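Side-chain contacts in transcriptional protein SWT1 (Saccharomyces cerevisiae, PDB 4PQZ), which acts in transcription, probably as an activator, is associated with RNA endonuclease activity, and contributes here its C-terminal HEPN-like domain: residues 40-45 and 123-128; 52-57 and 74-79; 109-114 and 130-135. All coordinates share one frame; numbering follows the deposited sequence.

Interaction 1 of 3, residues 40-45 and 123-128; sequences QNVFEQ and NDLRTF
Val42 and Phe43 on one helix meet Leu125 and Phe128 on another, joining helix 35-62 to helix 122-139 in the all-helical HEPN-like fold of the Swt1 C-terminal domain. No hydrogen bond crosses the interface. The two helices are held here by apolar side chains alone; Phe43 CA and Phe128 CA are 8.2 Å apart, a gap bridged by side chains.

Val42 comes first. Its side chain leaves the helix directly toward the partner, and its branch point lies beside one methyl of Leu125, with Val42 CB 4.3 Å from Leu125 CD1. This is a modest van der Waals contact. A beta-branched residue suits the place because it presents a broad, short surface close to its own backbone, while the longer leucine reaches across the gap. Leu125 also touches Ile162 of helix 145-163 and Pro119.

Phe43, the next residue, makes the closer contact. With CG anti to the backbone N (chi1 176°) the ring reaches across, and chi2 of 66° turns its CD1 edge to Phe128, whose own ring extends in the same way from the facing helix. The side chains cross at about a right angle. The ring planes are inclined at 55° with centroids 5.7 Å apart, an oblique aromatic pair. Seen from Phe43, the para carbon of Phe128 arrives at the ring edge, near the ring plane. Two wide apolar rings, inclined to each other, span the gap without any polar atom to satisfy. Phe128 also reaches the backbone of the first helix, Phe128 CE2 lying 4.0 Å from Phe43 CA, and its tip makes the shortest approach, with Phe128 CZ 3.6 Å from Phe43 CD1.

Interaction 2 of 3, residues 52-57 and 74-79; sequences FAIDHT and DKLTTI
Ile54 and Leu76 form the packed heart of this contact, which lays the loop ahead of helix 79-88 against the long helix 35-62 of the HEPN-like bundle. Both side chains point into the interface and cross obliquely. A single methyl of the leucine does the work: Leu76 CD1 rests 4.0 Å from Ile54 CG2. The isoleucine places this gamma methyl anti to its backbone N, leaving the longer CG1 branch to run on in another direction. A branched residue can thus serve two neighbours, and Ile54 also packs on Ala82 and Ile86 of helix 79-88. Leucine suits the loop position for its reach: from an irregular backbone it extends inward to touch Phe51, Tyr71 and Tyr85 as well.

The solvent side is different. Asp74 and Lys75 are exposed and poorly ordered, whereas Leu76 is buried. Asp55, partly exposed at the margin, directs its carboxylate elsewhere: OD1 takes a hydrogen bond from Tyr71 and a salt bridge from Arg59, which would be expected to stabilise its negative charge. Farther along, Thr78 is the N-cap of helix 79-88, its OG1 bonded to Asn81 N. What Asp55 gives to the packing is mainly backbone, Asp55 N lying 4.3 Å from Leu76 CD1.

Interaction 3 of 3, residues 109-114 and 130-135; sequences KSLPTV and QFWETV
Leu111 carries most of this contact, dividing its two methyls between the aromatic residues Phe131 and Trp132. Leu111 CD1 approaches the benzo rim of the indole, at the edge and near its plane, 3.8 Å from Trp132 CZ2. Leu111 CD2 turns to the phenylalanine and reaches 4.2 Å from Phe131 CZ, a looser and oblique approach. The forked end of leucine is what allows one residue to touch both rings. With CG anti to its carbonyl carbon (chi1 -76°), the side chain projects from the extended backbone straight at the helix.

Trp132 comes to meet it from the opposite direction. Its indole is held by more than packing, because NE1 donates to the carbonyl oxygen of Leu115, so the one polar atom of a buried ring is satisfied and the rotation of the ring is restrained. In the HEPN-like helical bundle this tryptophan belongs to helix 122-139 and also packs on Val46 and Ile50 of helix 35-62 and on Ile79, while Leu111 lies in the connecting segment just before the short helix 113-116. A large aromatic suits such a junction, since it can touch several elements at once.

The edge of Phe131 lies over one face of the indole, with Phe131 CD2 3.6 Å above the Trp132 ring plane, over the centre. In return Trp132 CD1 lies in the plane of the phenyl ring, at its edge. One phenyl face is covered by Val135, one helical turn on, with Val135 CG2 resting 3.6 Å above the Phe131 plane, offset toward the rim.

How the interactions relate
Ile79, the last residue of segment 74-79 and the first of helix 79-88, ties the three contacts together. Ile79 CD1 lies 3.6 Å from Phe43 CE1 and 3.8 Å from Phe128 CZ in interaction 1, while Ile79 CG2 lies 3.6 Å from Trp132 CZ2 in interaction 3. Interactions 1 and 2 share helix 35-62, although their centres are about 18 Å apart. Interactions 1 and 3 share helix 122-139, with centres about 11 Å apart, and they also meet where Phe128 CD1 comes 3.4 Å from Val114 O. Interactions 2 and 3 follow one another along the chain, on opposite sides of its centre. Through Ile79 the three contacts adjoin one another.

Interaction 1 of 3, residues 40-45 and 123-128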
# COMPACT_ATOMS: atom_id res chain seq x y z
N GLN A 40 4.01 11.78 -8.65
CA GLN A 40 4.88 10.61 -8.70
C GLN A 40 5.56 10.34 -7.36
O GLN A 40 5.77 9.19 -6.98
CB GLN A 40 5.91 10.74 -9.82
CG GLN A 40 6.64 9.45 -10.09
CD GLN A 40 7.62 9.56 -11.23
OE1 GLN A 40 7.60 10.54 -11.98
NE2 GLN A 40 8.48 8.56 -11.38
N ASN A 41 5.89 11.41 -6.64
CA ASN A 41 6.54 11.32 -5.33
C ASN A 41 5.75 10.51 -4.30
O ASN A 41 6.29 9.64 -3.62
CB ASN A 41 6.84 12.72 -4.79
CG ASN A 41 7.91 12.73 -3.73
OD1 ASN A 41 8.53 11.71 -3.45
ND2 ASN A 41 8.14 13.90 -3.13
N VAL A 42 4.46 10.81 -4.17
CA VAL A 42 3.56 10.03 -3.31
C VAL A 42 3.33 8.63 -3.89
O VAL A 42 3.52 7.63 -3.20
CB VAL A 42 2.20 10.72 -3.15
CG1 VAL A 42 1.21 9.83 -2.38
CG2 VAL A 42 2.38 12.09 -2.48
N PHE A 43 2.94 8.59 -5.16
CA PHE A 43 2.66 7.33 -5.87
C PHE A 43 3.80 6.33 -5.76
O PHE A 43 3.59 5.18 -5.36
CB PHE A 43 2.32 7.63 -7.35
CG PHE A 43 2.12 6.39 -8.20
CD1 PHE A 43 1.05 5.54 -7.97
CD2 PHE A 43 2.99 6.10 -9.24
CE1 PHE A 43 0.86 4.41 -8.75
CE2 PHE A 43 2.81 4.97 -10.03
CZ PHE A 43 1.75 4.12 -9.78
N GLU A 44 5.02 6.77 -6.07
CA GLU A 44 6.17 5.86 -6.04
C GLU A 44 6.59 5.48 -4.62
O GLU A 44 7.15 4.40 -4.40
CB GLU A 44 7.35 6.43 -6.83
CG GLU A 44 7.11 6.53 -8.34
CD GLU A 44 7.06 5.18 -9.05
OE1 GLU A 44 7.77 4.25 -8.62
OE2 GLU A 44 6.31 5.05 -10.05
N GLN A 45 6.33 6.35 -3.65
CA GLN A 45 6.63 6.02 -2.26
C GLN A 45 5.57 5.10 -1.64
O GLN A 45 5.91 4.14 -0.95
CB GLN A 45 6.82 7.28 -1.40
CG GLN A 45 8.20 7.93 -1.55
CD GLN A 45 8.27 9.28 -0.86
OE1 GLN A 45 7.42 9.61 -0.03
NE2 GLN A 45 9.28 10.06 -1.19
N ASN A 123 -8.15 15.57 -6.78
CA ASN A 123 -9.14 14.68 -6.21
C ASN A 123 -8.64 13.22 -6.17
O ASN A 123 -8.72 12.54 -5.14
CB ASN A 123 -10.46 14.80 -6.98
CG ASN A 123 -11.49 13.76 -6.56
OD1 ASN A 123 -11.67 13.50 -5.36
ND2 ASN A 123 -12.15 13.14 -7.55
N ASP A 124 -8.12 12.75 -7.30
CA ASP A 124 -7.61 11.39 -7.45
C ASP A 124 -6.41 11.14 -6.53
O ASP A 124 -6.26 10.05 -5.98
CB ASP A 124 -7.22 11.11 -8.90
CG ASP A 124 -8.43 10.86 -9.80
OD1 ASP A 124 -9.57 11.08 -9.34
OD2 ASP A 124 -8.24 10.44 -10.96
N LEU A 125 -5.58 12.17 -6.37
CA LEU A 125 -4.40 12.10 -5.50
C LEU A 125 -4.79 11.99 -4.03
O LEU A 125 -4.16 11.25 -3.28
CB LEU A 125 -3.48 13.30 -5.73
CG LEU A 125 -2.17 13.32 -4.94
CD1 LEU A 125 -1.39 12.01 -5.08
CD2 LEU A 125 -1.30 14.52 -5.34
N ARG A 126 -5.83 12.71 -3.62
CA ARG A 126 -6.33 12.61 -2.25
C ARG A 126 -7.00 11.26 -2.04
O ARG A 126 -6.81 10.62 -1.00
CB ARG A 126 -7.31 13.75 -1.94
CG ARG A 126 -6.67 15.12 -2.07
CD ARG A 126 -7.53 16.19 -1.46
NE ARG A 126 -6.71 17.27 -0.92
CZ ARG A 126 -6.20 17.28 0.31
NH1 ARG A 126 -6.42 16.27 1.14
NH2 ARG A 126 -5.46 18.30 0.72
N THR A 127 -7.78 10.84 -3.02
CA THR A 127 -8.45 9.54 -2.98
C THR A 127 -7.43 8.40 -2.88
O THR A 127 -7.60 7.48 -2.09
CB THR A 127 -9.37 9.33 -4.21
OG1 THR A 127 -10.47 10.25 -4.13
CG2 THR A 127 -9.92 7.91 -4.25
N PHE A 128 -6.36 8.52 -3.67
CA PHE A 128 -5.28 7.55 -3.69
C PHE A 128 -4.60 7.49 -2.33
O PHE A 128 -4.54 6.43 -1.70
CB PHE A 128 -4.26 7.90 -4.78
CG PHE A 128 -3.12 6.92 -4.89
CD1 PHE A 128 -3.26 5.75 -5.62
CD2 PHE A 128 -1.90 7.17 -4.24
CE1 PHE A 128 -2.20 4.83 -5.71
CE2 PHE A 128 -0.85 6.26 -4.32
CZ PHE A 128 -1.00 5.10 -5.06

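Interaction 2 of 3, residues 52-57 and 74-79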
# COMPACT_ATOMS: atom_id res chain seq x y z
N PHE A 52 7.15 -3.26 0.48
CA PHE A 52 7.83 -3.57 1.73
C PHE A 52 6.93 -4.36 2.67
O PHE A 52 7.35 -5.39 3.21
CB PHE A 52 8.32 -2.30 2.45
CG PHE A 52 8.78 -2.54 3.88
CD1 PHE A 52 10.04 -3.07 4.15
CD2 PHE A 52 7.94 -2.24 4.95
CE1 PHE A 52 10.46 -3.30 5.46
CE2 PHE A 52 8.36 -2.46 6.27
CZ PHE A 52 9.62 -2.99 6.52
N ALA A 53 5.70 -3.86 2.85
CA ALA A 53 4.75 -4.44 3.80
C ALA A 53 4.32 -5.86 3.40
O ALA A 53 4.22 -6.75 4.24
CB ALA A 53 3.54 -3.55 3.97
N ILE A 54 4.09 -6.05 2.11
CA ILE A 54 3.72 -7.37 1.62
C ILE A 54 4.89 -8.35 1.68
O ILE A 54 4.74 -9.47 2.16
CB ILE A 54 3.11 -7.28 0.21
CG1 ILE A 54 1.72 -6.63 0.31
CG2 ILE A 54 3.03 -8.66 -0.41
CD1 ILE A 54 1.00 -6.59 -0.98
N ASP A 55 6.07 -7.90 1.22
CA ASP A 55 7.32 -8.67 1.32
C ASP A 55 7.59 -9.16 2.73
O ASP A 55 7.86 -10.34 2.96
CB ASP A 55 8.51 -7.82 0.84
CG ASP A 55 9.84 -8.62 0.79
OD1 ASP A 55 10.12 -9.29 -0.23
OD2 ASP A 55 10.62 -8.57 1.76
N HIS A 56 7.50 -8.25 3.69
CA HIS A 56 7.88 -8.51 5.08
C HIS A 56 6.94 -9.51 5.75
O HIS A 56 7.36 -10.39 6.51
CB HIS A 56 7.92 -7.19 5.87
CG HIS A 56 8.81 -7.24 7.07
ND1 HIS A 56 8.34 -7.45 8.35
CD2 HIS A 56 10.16 -7.13 7.18
CE1 HIS A 56 9.35 -7.45 9.20
NE2 HIS A 56 10.47 -7.26 8.52
N THR A 57 5.66 -9.35 5.47
CA THR A 57 4.63 -10.21 6.04
C THR A 57 4.71 -11.64 5.44
O THR A 57 4.62 -12.63 6.17
CB THR A 57 3.25 -9.54 5.85
OG1 THR A 57 3.01 -8.58 6.90
CG2 THR A 57 2.10 -10.58 5.81
N ASP A 74 10.62 -10.20 -7.04
CA ASP A 74 10.53 -9.77 -8.43
C ASP A 74 9.59 -10.83 -8.99
O ASP A 74 10.05 -11.90 -9.35
CB ASP A 74 11.91 -9.89 -9.11
CG ASP A 74 13.06 -9.39 -8.23
OD1 ASP A 74 13.45 -8.22 -8.37
OD2 ASP A 74 13.60 -10.18 -7.43
N LYS A 75 8.30 -10.54 -9.15
CA LYS A 75 7.78 -9.24 -9.56
C LYS A 75 6.64 -8.71 -8.67
O LYS A 75 5.47 -8.87 -8.99
CB LYS A 75 7.26 -9.41 -10.97
CG LYS A 75 6.78 -8.19 -11.70
CD LYS A 75 6.04 -8.60 -12.97
CE LYS A 75 6.87 -8.50 -14.25
NZ LYS A 75 6.23 -9.16 -15.42
N LEU A 76 7.02 -8.06 -7.58
CA LEU A 76 6.15 -7.13 -6.91
C LEU A 76 6.52 -5.78 -7.50
O LEU A 76 7.23 -5.00 -6.87
CB LEU A 76 6.47 -7.11 -5.41
CG LEU A 76 5.46 -7.74 -4.45
CD1 LEU A 76 5.76 -7.30 -3.02
CD2 LEU A 76 4.05 -7.38 -4.87
N THR A 77 6.08 -5.52 -8.73
CA THR A 77 6.39 -4.25 -9.40
C THR A 77 5.19 -3.32 -9.56
O THR A 77 5.35 -2.12 -9.79
CB THR A 77 7.05 -4.41 -10.80
OG1 THR A 77 6.19 -5.17 -11.66
CG2 THR A 77 8.42 -5.05 -10.68
N THR A 78 3.99 -3.87 -9.45
CA THR A 78 2.81 -3.03 -9.60
C THR A 78 1.91 -3.10 -8.38
O THR A 78 2.02 -4.01 -7.56
CB THR A 78 1.99 -3.40 -10.87
OG1 THR A 78 1.34 -4.67 -10.67
CG2 THR A 78 2.88 -3.47 -12.09
N ILE A 79 1.02 -2.12 -8.27
CA ILE A 79 0.04 -2.13 -7.20
C ILE A 79 -0.92 -3.28 -7.44
O ILE A 79 -1.42 -3.89 -6.49
CB ILE A 79 -0.65 -0.76 -7.09
CG1 ILE A 79 0.35 0.25 -6.53
CG2 ILE A 79 -1.91 -0.82 -6.22
CD1 ILE A 79 -0.13 1.70 -6.53

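Interaction 3 of 3, residues 109-114 and 130-135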
# COMPACT_ATOMS: atom_id res chain seq x y z
N LYS A 109 -9.78 -8.22 -5.33
CA LYS A 109 -9.94 -8.96 -6.58
C LYS A 109 -9.61 -8.08 -7.78
O LYS A 109 -8.90 -8.50 -8.70
CB LYS A 109 -11.36 -9.52 -6.66
CG LYS A 109 -11.57 -10.65 -7.66
CD LYS A 109 -12.79 -11.48 -7.28
CE LYS A 109 -13.54 -11.98 -8.50
NZ LYS A 109 -12.60 -12.42 -9.56
N SER A 110 -10.13 -6.86 -7.77
CA SER A 110 -9.86 -5.89 -8.84
C SER A 110 -10.08 -4.49 -8.28
O SER A 110 -11.22 -4.03 -8.14
CB SER A 110 -10.77 -6.13 -10.06
OG SER A 110 -10.33 -5.38 -11.19
N LEU A 111 -8.98 -3.83 -7.94
CA LEU A 111 -9.02 -2.46 -7.46
C LEU A 111 -9.46 -1.53 -8.57
O LEU A 111 -9.14 -1.75 -9.74
CB LEU A 111 -7.62 -2.02 -6.99
CG LEU A 111 -7.05 -2.50 -5.66
CD1 LEU A 111 -5.64 -1.92 -5.51
CD2 LEU A 111 -7.95 -2.06 -4.52
N PRO A 112 -10.20 -0.47 -8.20
CA PRO A 112 -10.49 0.61 -9.16
C PRO A 112 -9.18 1.23 -9.64
O PRO A 112 -8.24 1.31 -8.86
CB PRO A 112 -11.28 1.61 -8.31
CG PRO A 112 -11.94 0.77 -7.25
CD PRO A 112 -10.88 -0.27 -6.91
N THR A 113 -9.14 1.66 -10.89
CA THR A 113 -7.93 2.24 -11.47
C THR A 113 -7.38 3.46 -10.71
O THR A 113 -6.17 3.70 -10.72
CB THR A 113 -8.13 2.59 -12.97
OG1 THR A 113 -9.26 3.47 -13.12
CG2 THR A 113 -8.38 1.33 -13.80
N VAL A 114 -8.25 4.21 -10.03
CA VAL A 114 -7.80 5.37 -9.25
C VAL A 114 -6.82 4.95 -8.14
O VAL A 114 -5.93 5.72 -7.75
CB VAL A 114 -8.98 6.17 -8.63
CG1 VAL A 114 -9.73 5.34 -7.60
CG2 VAL A 114 -8.48 7.47 -8.01
N GLN A 130 -5.44 8.80 0.64
CA GLN A 130 -6.31 8.43 1.77
C GLN A 130 -6.58 6.93 1.86
O GLN A 130 -6.64 6.38 2.96
CB GLN A 130 -7.64 9.20 1.78
CG GLN A 130 -7.51 10.71 2.15
CD GLN A 130 -7.16 10.96 3.62
OE1 GLN A 130 -8.05 11.01 4.48
NE2 GLN A 130 -5.87 11.15 3.91
N PHE A 131 -6.76 6.27 0.73
CA PHE A 131 -7.10 4.84 0.77
C PHE A 131 -5.90 4.07 1.31
O PHE A 131 -6.03 3.25 2.23
CB PHE A 131 -7.49 4.33 -0.62
CG PHE A 131 -7.64 2.83 -0.70
CD1 PHE A 131 -8.82 2.22 -0.31
CD2 PHE A 131 -6.61 2.04 -1.18
CE1 PHE A 131 -8.96 0.85 -0.38
CE2 PHE A 131 -6.74 0.67 -1.26
CZ PHE A 131 -7.91 0.07 -0.86
N TRP A 132 -4.74 4.37 0.74
CA TRP A 132 -3.52 3.64 1.04
C TRP A 132 -2.92 3.93 2.41
O TRP A 132 -2.24 3.09 2.98
CB TRP A 132 -2.49 3.86 -0.07
CG TRP A 132 -2.84 3.07 -1.28
CD1 TRP A 132 -3.25 3.55 -2.50
CD2 TRP A 132 -2.89 1.65 -1.37
NE1 TRP A 132 -3.51 2.50 -3.35
CE2 TRP A 132 -3.30 1.32 -2.68
CE3 TRP A 132 -2.61 0.61 -0.47
CZ2 TRP A 132 -3.43 0.01 -3.11
CZ3 TRP A 132 -2.74 -0.69 -0.90
CH2 TRP A 132 -3.15 -0.99 -2.21
N GLU A 133 -3.19 5.13 2.93
CA GLU A 133 -2.84 5.52 4.29
C GLU A 133 -3.55 4.59 5.28
O GLU A 133 -2.90 3.99 6.14
CB GLU A 133 -3.22 6.99 4.55
CG GLU A 133 -3.37 7.34 6.02
CD GLU A 133 -3.61 8.83 6.26
OE1 GLU A 133 -3.43 9.63 5.33
OE2 GLU A 133 -4.00 9.19 7.39
N THR A 134 -4.87 4.49 5.14
CA THR A 134 -5.70 3.62 5.96
C THR A 134 -5.21 2.16 5.85
O THR A 134 -4.99 1.50 6.86
CB THR A 134 -7.20 3.71 5.52
OG1 THR A 134 -7.65 5.06 5.62
CG2 THR A 134 -8.11 2.82 6.38
N VAL A 135 -5.03 1.68 4.61
CA VAL A 135 -4.60 0.30 4.31
C VAL A 135 -3.19 -0.04 4.84
O VAL A 135 -2.99 -1.09 5.45
CB VAL A 135 -4.67 0.01 2.79
CG1 VAL A 135 -3.92 -1.27 2.43
CG2 VAL A 135 -6.12 -0.07 2.34